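Local coordinates for protein pectate lyase (PDB 5GT5) that cleaves the galacturonan backbone of pectate and partly methylated pectin by endo-acting elimination, probably with the help of calcium, at residues E134-W138 and W203-I208; G282-H286 and W401-L407. The protein carries 1 engineered substitution. All coordinates share one frame; numbering follows the deposited sequence.

Interaction 1 (E134-W138 and W203-I208); sequences ELWEW and WVTRQI
Trp203 opens the contact by pressing its indole against Glu134 and Trp136, where the loop that follows strand 131-133 of the parallel beta-helix, the fold of polysaccharide lyase family 1, meets the start of helix 203-212. Glu134 lies over the indole: its CG sits 3.6 Å from the centroid of the six-membered ring of Trp203, a CH-pi contact, and the carboxylate and ring planes are only 14° apart. His114 holds Glu134 OE1. With CG anti to the backbone N (chi1 -173°), the Trp203 ring turns its NE1 to Trp136 O, which accepts a 2.8 Å hydrogen bond lying close to the ring plane. One residue on, Val204 puts CG2 over a face of the Trp136 ring, 4.3 Å from the six-membered centroid. Arg206 reaches back to Glu134 through solvent: two waters accept from its NH1 and NH2 and both donate to Glu134 OE2, bridging charges that do not touch directly. Gln207 lays CG 3.7 Å from Trp136 CZ3, then bends at chi2 (71°) so that OE1 accepts from Trp138 N at 3.0 Å, a nearly straight bond whose donor stands above the carbonyl plane. Helices 219-225 and 233-241 also pack on the Trp138 indole, and Ile208 adds a lighter touch, its CD1 4.4 Å from Trp138 CE3.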
loop_
_atom_site.group_PDB
_atom_site.type_symbol
_atom_site.label_atom_id
_atom_site.label_comp_id
_atom_site.label_asym_id
_atom_site.label_seq_id
_atom_site.Cartn_x
_atom_site.Cartn_y
_atom_site.Cartn_z
ATOM N N GLU A 134 -20.288 -24.382 -1.082
ATOM C CA GLU A 134 -20.076 -25.586 -1.893
ATOM C C GLU A 134 -18.665 -25.690 -2.457
ATOM O O GLU A 134 -18.438 -25.758 -3.670
ATOM C CB GLU A 134 -21.187 -25.724 -2.959
ATOM C CG GLU A 134 -22.569 -25.758 -2.312
ATOM C CD GLU A 134 -23.722 -26.070 -3.272
ATOM O OE1 GLU A 134 -23.496 -26.369 -4.466
ATOM O OE2 GLU A 134 -24.868 -25.970 -2.785
ATOM N N LEU A 135 -17.721 -25.656 -1.524
ATOM C CA LEU A 135 -16.297 -25.778 -1.822
ATOM C C LEU A 135 -15.635 -26.712 -0.801
ATOM O O LEU A 135 -14.434 -26.576 -0.514
ATOM C CB LEU A 135 -15.606 -24.400 -1.844
ATOM C CG LEU A 135 -14.250 -24.352 -2.572
ATOM C CD1 LEU A 135 -14.397 -24.627 -4.072
ATOM C CD2 LEU A 135 -13.592 -23.010 -2.378
ATOM N N TRP A 136 -16.405 -27.676 -0.281
ATOM C CA TRP A 136 -15.876 -28.697 0.627
ATOM C C TRP A 136 -16.235 -30.072 0.094
ATOM O O TRP A 136 -17.315 -30.251 -0.471
ATOM C CB TRP A 136 -16.438 -28.528 2.049
ATOM C CG TRP A 136 -16.018 -29.639 3.021
ATOM C CD1 TRP A 136 -14.910 -29.657 3.833
ATOM C CD2 TRP A 136 -16.702 -30.880 3.240
ATOM N NE1 TRP A 136 -14.877 -30.837 4.555
ATOM C CE2 TRP A 136 -15.959 -31.604 4.208
ATOM C CE3 TRP A 136 -17.878 -31.449 2.707
ATOM C CZ2 TRP A 136 -16.356 -32.868 4.648
ATOM C CZ3 TRP A 136 -18.279 -32.695 3.152
ATOM C CH2 TRP A 136 -17.518 -33.397 4.093
ATOM N N GLU A 137 -15.344 -31.046 0.279
ATOM C CA GLU A 137 -15.667 -32.468 0.098
ATOM C C GLU A 137 -14.860 -33.258 1.102
ATOM O O GLU A 137 -13.920 -32.752 1.683
ATOM C CB GLU A 137 -15.411 -32.936 -1.339
ATOM C CG GLU A 137 -13.923 -32.999 -1.706
ATOM C CD GLU A 137 -13.698 -33.647 -3.056
ATOM O OE1 GLU A 137 -14.696 -33.859 -3.801
ATOM O OE2 GLU A 137 -12.525 -33.941 -3.370
ATOM N N TRP A 138 -15.293 -34.493 1.332
ATOM C CA TRP A 138 -14.635 -35.415 2.247
ATOM C C TRP A 138 -13.232 -35.784 1.755
ATOM O O TRP A 138 -12.999 -35.972 0.560
ATOM C CB TRP A 138 -15.551 -36.644 2.349
ATOM C CG TRP A 138 -15.016 -37.809 3.158
ATOM C CD1 TRP A 138 -14.336 -38.893 2.676
ATOM C CD2 TRP A 138 -15.157 -38.015 4.577
ATOM N NE1 TRP A 138 -14.051 -39.765 3.706
ATOM C CE2 TRP A 138 -14.545 -39.254 4.880
ATOM C CE3 TRP A 138 -15.758 -37.286 5.608
ATOM C CZ2 TRP A 138 -14.485 -39.769 6.181
ATOM C CZ3 TRP A 138 -15.728 -37.809 6.923
ATOM C CH2 TRP A 138 -15.080 -39.039 7.192
ATOM N N TRP A 203 -25.218 -29.937 2.726
ATOM C CA TRP A 203 -24.077 -30.261 1.874
ATOM C C TRP A 203 -23.242 -31.429 2.392
ATOM O O TRP A 203 -22.827 -32.327 1.631
ATOM C CB TRP A 203 -23.199 -29.014 1.733
ATOM C CG TRP A 203 -22.063 -29.159 0.744
ATOM C CD1 TRP A 203 -20.726 -29.258 1.036
ATOM C CD2 TRP A 203 -22.165 -29.208 -0.687
ATOM N NE1 TRP A 203 -19.997 -29.365 -0.124
ATOM C CE2 TRP A 203 -20.856 -29.360 -1.195
ATOM C CE3 TRP A 203 -23.244 -29.182 -1.578
ATOM C CZ2 TRP A 203 -20.581 -29.441 -2.565
ATOM C CZ3 TRP A 203 -22.976 -29.266 -2.939
ATOM C CH2 TRP A 203 -21.656 -29.389 -3.423
ATOM N N VAL A 204 -22.988 -31.405 3.698
ATOM C CA VAL A 204 -22.257 -32.488 4.333
ATOM C C VAL A 204 -23.083 -33.792 4.337
ATOM O O VAL A 204 -22.546 -34.861 4.071
ATOM C CB VAL A 204 -21.807 -32.116 5.745
ATOM C CG1 VAL A 204 -21.255 -33.350 6.476
ATOM C CG2 VAL A 204 -20.747 -31.037 5.686
ATOM N N THR A 205 -24.381 -33.701 4.588
ATOM C CA THR A 205 -25.201 -34.913 4.579
ATOM C C THR A 205 -25.236 -35.568 3.194
ATOM O O THR A 205 -25.155 -36.798 3.084
ATOM C CB THR A 205 -26.608 -34.582 5.045
ATOM O OG1 THR A 205 -26.539 -34.126 6.399
ATOM C CG2 THR A 205 -27.532 -35.830 4.960
ATOM N N ARG A 206 -25.312 -34.748 2.143
ATOM C CA ARG A 206 -25.243 -35.289 0.793
ATOM C C ARG A 206 -23.935 -36.016 0.534
ATOM O O ARG A 206 -23.919 -37.090 -0.059
ATOM C CB ARG A 206 -25.468 -34.219 -0.262
ATOM C CG ARG A 206 -26.944 -33.961 -0.513
ATOM C CD ARG A 206 -27.164 -32.768 -1.440
ATOM N NE ARG A 206 -27.202 -31.562 -0.642
ATOM C CZ ARG A 206 -27.096 -30.328 -1.133
ATOM N NH1 ARG A 206 -26.947 -30.143 -2.446
ATOM N NH2 ARG A 206 -27.131 -29.281 -0.303
ATOM N N GLN A 207 -22.825 -35.469 1.035
ATOM C CA GLN A 207 -21.558 -36.173 0.882
ATOM C C GLN A 207 -21.572 -37.514 1.634
ATOM O O GLN A 207 -21.129 -38.540 1.112
ATOM C CB GLN A 207 -20.425 -35.283 1.432
ATOM C CG GLN A 207 -19.046 -35.968 1.570
ATOM C CD GLN A 207 -18.433 -36.229 0.225
ATOM O OE1 GLN A 207 -17.641 -35.424 -0.261
ATOM N NE2 GLN A 207 -18.825 -37.339 -0.418
ATOM N N ILE A 208 -22.040 -37.498 2.874
ATOM C CA ILE A 208 -22.022 -38.722 3.677
ATOM C C ILE A 208 -22.986 -39.778 3.099
ATOM O O ILE A 208 -22.641 -40.962 3.042
ATOM C CB ILE A 208 -22.281 -38.447 5.161
ATOM C CG1 ILE A 208 -20.965 -38.166 5.906
ATOM C CG2 ILE A 208 -22.825 -39.686 5.857
ATOM C CD1 ILE A 208 -20.189 -36.961 5.422
HETATM O O HOH W 1 -25.740 -26.694 -0.434
HETATM O O HOH W 2 -26.798 -27.688 -3.762
#

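Interaction 2 (G282-H286 and W401-L407)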
loop_
_atom_site.group_PDB
_atom_site.type_symbol
_atom_site.label_atom_id
_atom_site.label_comp_id
_atom_site.label_asym_id
_atom_site.label_seq_id
_atom_site.Cartn_x
_atom_site.Cartn_y
_atom_site.Cartn_z
ATOM N N GLY A 282 4.513 -14.125 12.261
ATOM C CA GLY A 282 5.370 -12.965 11.979
ATOM C C GLY A 282 4.821 -11.549 12.022
ATOM O O GLY A 282 5.505 -10.629 12.455
ATOM N N GLY A 283 3.612 -11.346 11.516
ATOM C CA GLY A 283 3.079 -9.998 11.347
ATOM C C GLY A 283 2.254 -9.474 12.503
ATOM O O GLY A 283 2.620 -9.668 13.659
ATOM N N ASN A 284 1.158 -8.786 12.172
ATOM C CA ASN A 284 0.267 -8.163 13.136
ATOM C C ASN A 284 -1.169 -8.482 12.823
ATOM O O ASN A 284 -1.619 -8.304 11.695
ATOM C CB ASN A 284 0.414 -6.636 13.119
ATOM C CG ASN A 284 1.749 -6.174 13.604
ATOM O OD1 ASN A 284 2.095 -6.339 14.769
ATOM N ND2 ASN A 284 2.515 -5.547 12.707
ATOM N N ALA A 285 -1.902 -8.968 13.820
ATOM C CA ALA A 285 -3.326 -9.223 13.659
ATOM C C ALA A 285 -4.103 -8.658 14.826
ATOM O O ALA A 285 -3.713 -8.887 15.976
ATOM C CB ALA A 285 -3.602 -10.704 13.552
ATOM N N HIS A 286 -5.200 -7.965 14.535
ATOM C CA HIS A 286 -6.061 -7.365 15.548
ATOM C C HIS A 286 -7.486 -7.840 15.319
ATOM O O HIS A 286 -8.058 -7.597 14.240
ATOM C CB HIS A 286 -5.953 -5.831 15.443
ATOM C CG HIS A 286 -6.850 -5.080 16.387
ATOM N ND1 HIS A 286 -7.465 -3.900 16.030
ATOM C CD2 HIS A 286 -7.173 -5.305 17.680
ATOM C CE1 HIS A 286 -8.178 -3.454 17.051
ATOM N NE2 HIS A 286 -8.034 -4.287 18.058
ATOM N N TRP A 401 3.249 -4.912 19.684
ATOM C CA TRP A 401 3.064 -4.946 18.248
ATOM C C TRP A 401 4.408 -4.995 17.538
ATOM O O TRP A 401 5.446 -4.674 18.113
ATOM C CB TRP A 401 2.310 -3.709 17.789
ATOM C CG TRP A 401 0.870 -3.676 18.272
ATOM C CD1 TRP A 401 0.310 -2.807 19.186
ATOM C CD2 TRP A 401 -0.191 -4.559 17.860
ATOM N NE1 TRP A 401 -1.031 -3.106 19.363
ATOM C CE2 TRP A 401 -1.356 -4.169 18.552
ATOM C CE3 TRP A 401 -0.266 -5.644 16.971
ATOM C CZ2 TRP A 401 -2.583 -4.814 18.372
ATOM C CZ3 TRP A 401 -1.486 -6.281 16.802
ATOM C CH2 TRP A 401 -2.618 -5.873 17.503
ATOM N N ASN A 402 4.391 -5.386 16.282
ATOM C CA ASN A 402 5.590 -5.403 15.468
ATOM C C ASN A 402 5.693 -4.196 14.565
ATOM O O ASN A 402 4.895 -4.043 13.656
ATOM C CB ASN A 402 5.648 -6.683 14.638
ATOM C CG ASN A 402 5.857 -7.899 15.499
ATOM O OD1 ASN A 402 6.642 -7.866 16.465
ATOM N ND2 ASN A 402 5.166 -8.993 15.176
ATOM N N GLY A 403 6.633 -3.291 14.850
ATOM C CA GLY A 403 6.920 -2.219 13.904
ATOM C C GLY A 403 6.283 -0.907 14.302
ATOM O O GLY A 403 6.504 0.135 13.683
ATOM N N PHE A 404 5.421 -0.985 15.303
ATOM C CA PHE A 404 4.763 0.174 15.875
ATOM C C PHE A 404 4.418 -0.112 17.337
ATOM O O PHE A 404 4.415 -1.268 17.769
ATOM C CB PHE A 404 3.523 0.609 15.067
ATOM C CG PHE A 404 2.559 -0.508 14.744
ATOM C CD1 PHE A 404 1.651 -0.960 15.688
ATOM C CD2 PHE A 404 2.548 -1.082 13.482
ATOM C CE1 PHE A 404 0.752 -1.982 15.375
ATOM C CE2 PHE A 404 1.661 -2.099 13.163
ATOM C CZ PHE A 404 0.764 -2.556 14.105
ATOM N N SER A 405 4.177 0.952 18.096
ATOM C CA SER A 405 3.834 0.886 19.507
ATOM C C SER A 405 2.331 0.731 19.700
ATOM O O SER A 405 1.881 -0.081 20.506
ATOM C CB SER A 405 4.359 2.145 20.229
ATOM O OG SER A 405 5.779 2.155 20.232
ATOM N N ILE A 406 1.564 1.535 18.971
ATOM C CA ILE A 406 0.103 1.456 18.984
ATOM C C ILE A 406 -0.445 1.302 17.563
ATOM O O ILE A 406 0.195 1.703 16.582
ATOM C CB ILE A 406 -0.549 2.686 19.677
ATOM C CG1 ILE A 406 -0.219 3.962 18.912
ATOM C CG2 ILE A 406 -0.081 2.816 21.121
ATOM C CD1 ILE A 406 -1.086 5.142 19.288
ATOM N N LEU A 407 -1.629 0.719 17.457
ATOM C CA LEU A 407 -2.210 0.466 16.145
ATOM C C LEU A 407 -2.338 1.770 15.373
ATOM O O LEU A 407 -2.684 2.813 15.957
ATOM C CB LEU A 407 -3.563 -0.199 16.312
ATOM C CG LEU A 407 -3.516 -1.659 16.752
ATOM C CD1 LEU A 407 -4.872 -2.065 17.292
ATOM C CD2 LEU A 407 -3.072 -2.557 15.574
#
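Asn284 and the backbone of Asn402 grip each other by two hydrogen bonds, and the side chain of Asn284 is worth following outward from the strand. CB of Asn284 lies 4.0 Å from Trp401 CE3, beside the indole. CG, placed beside the backbone N by chi1 of -67°, comes near CZ of Phe404. From there the amide forks. OD1 of Asn284 accepts from Asn402 N at 2.9 Å, in the carbonyl plane and on a lone pair, while it also sits at the edge of the Trp401 ring. ND2 of Asn284 gives a hydrogen to Asn402 O at 3.0 Å, again on a lone pair and close to the amide plane of Asn284, and it passes 3.6 Å from Phe404 CE2. Because both ends of the amide bind the N and O of one residue, its rotation is fixed.

Asn402 returns the favour: its ND2 donates to Gly283 O at 3.0 Å, from above the carbonyl plane, and also to Ser331 O, while Lys363 holds its OD1. Farther along, Ala285 O meets the Trp401 ring at its edge, 3.5 Å from CZ3. Leu407 sets CD1 over the face of the His286 ring, 3.6 Å from the centroid, in a CH-pi contact; Tyr409 and Glu337 bind the two ring nitrogens of that histidine. Strand 284-288 runs parallel between strands 262-271 and 333-337, so the arrangement is that of a loop from the C-terminal part of the chain packed against a coil of a parallel beta-helix.

From the N terminus, the chain first builds the early turns of the beta-helix and then closes a loop at interaction 1, where 134-138 meets the helix starting at 203. The residues in between include Asp152, Asp174 and Asp178, the probable calcium ligands. Past the probable active-site Arg276, the chain opens a second, longer loop at 282-286, which closes only when 401-407 comes back to strand 284-288. The two loops follow one another in series and neither encloses nor crosses the other. The centres of interactions 1 and 2 stand about 38 Å apart, on opposite sides of the chain's centre. Interaction 1 ties a flanking helix to a loop between strands, interaction 2 the C-terminal region to the beta-helix.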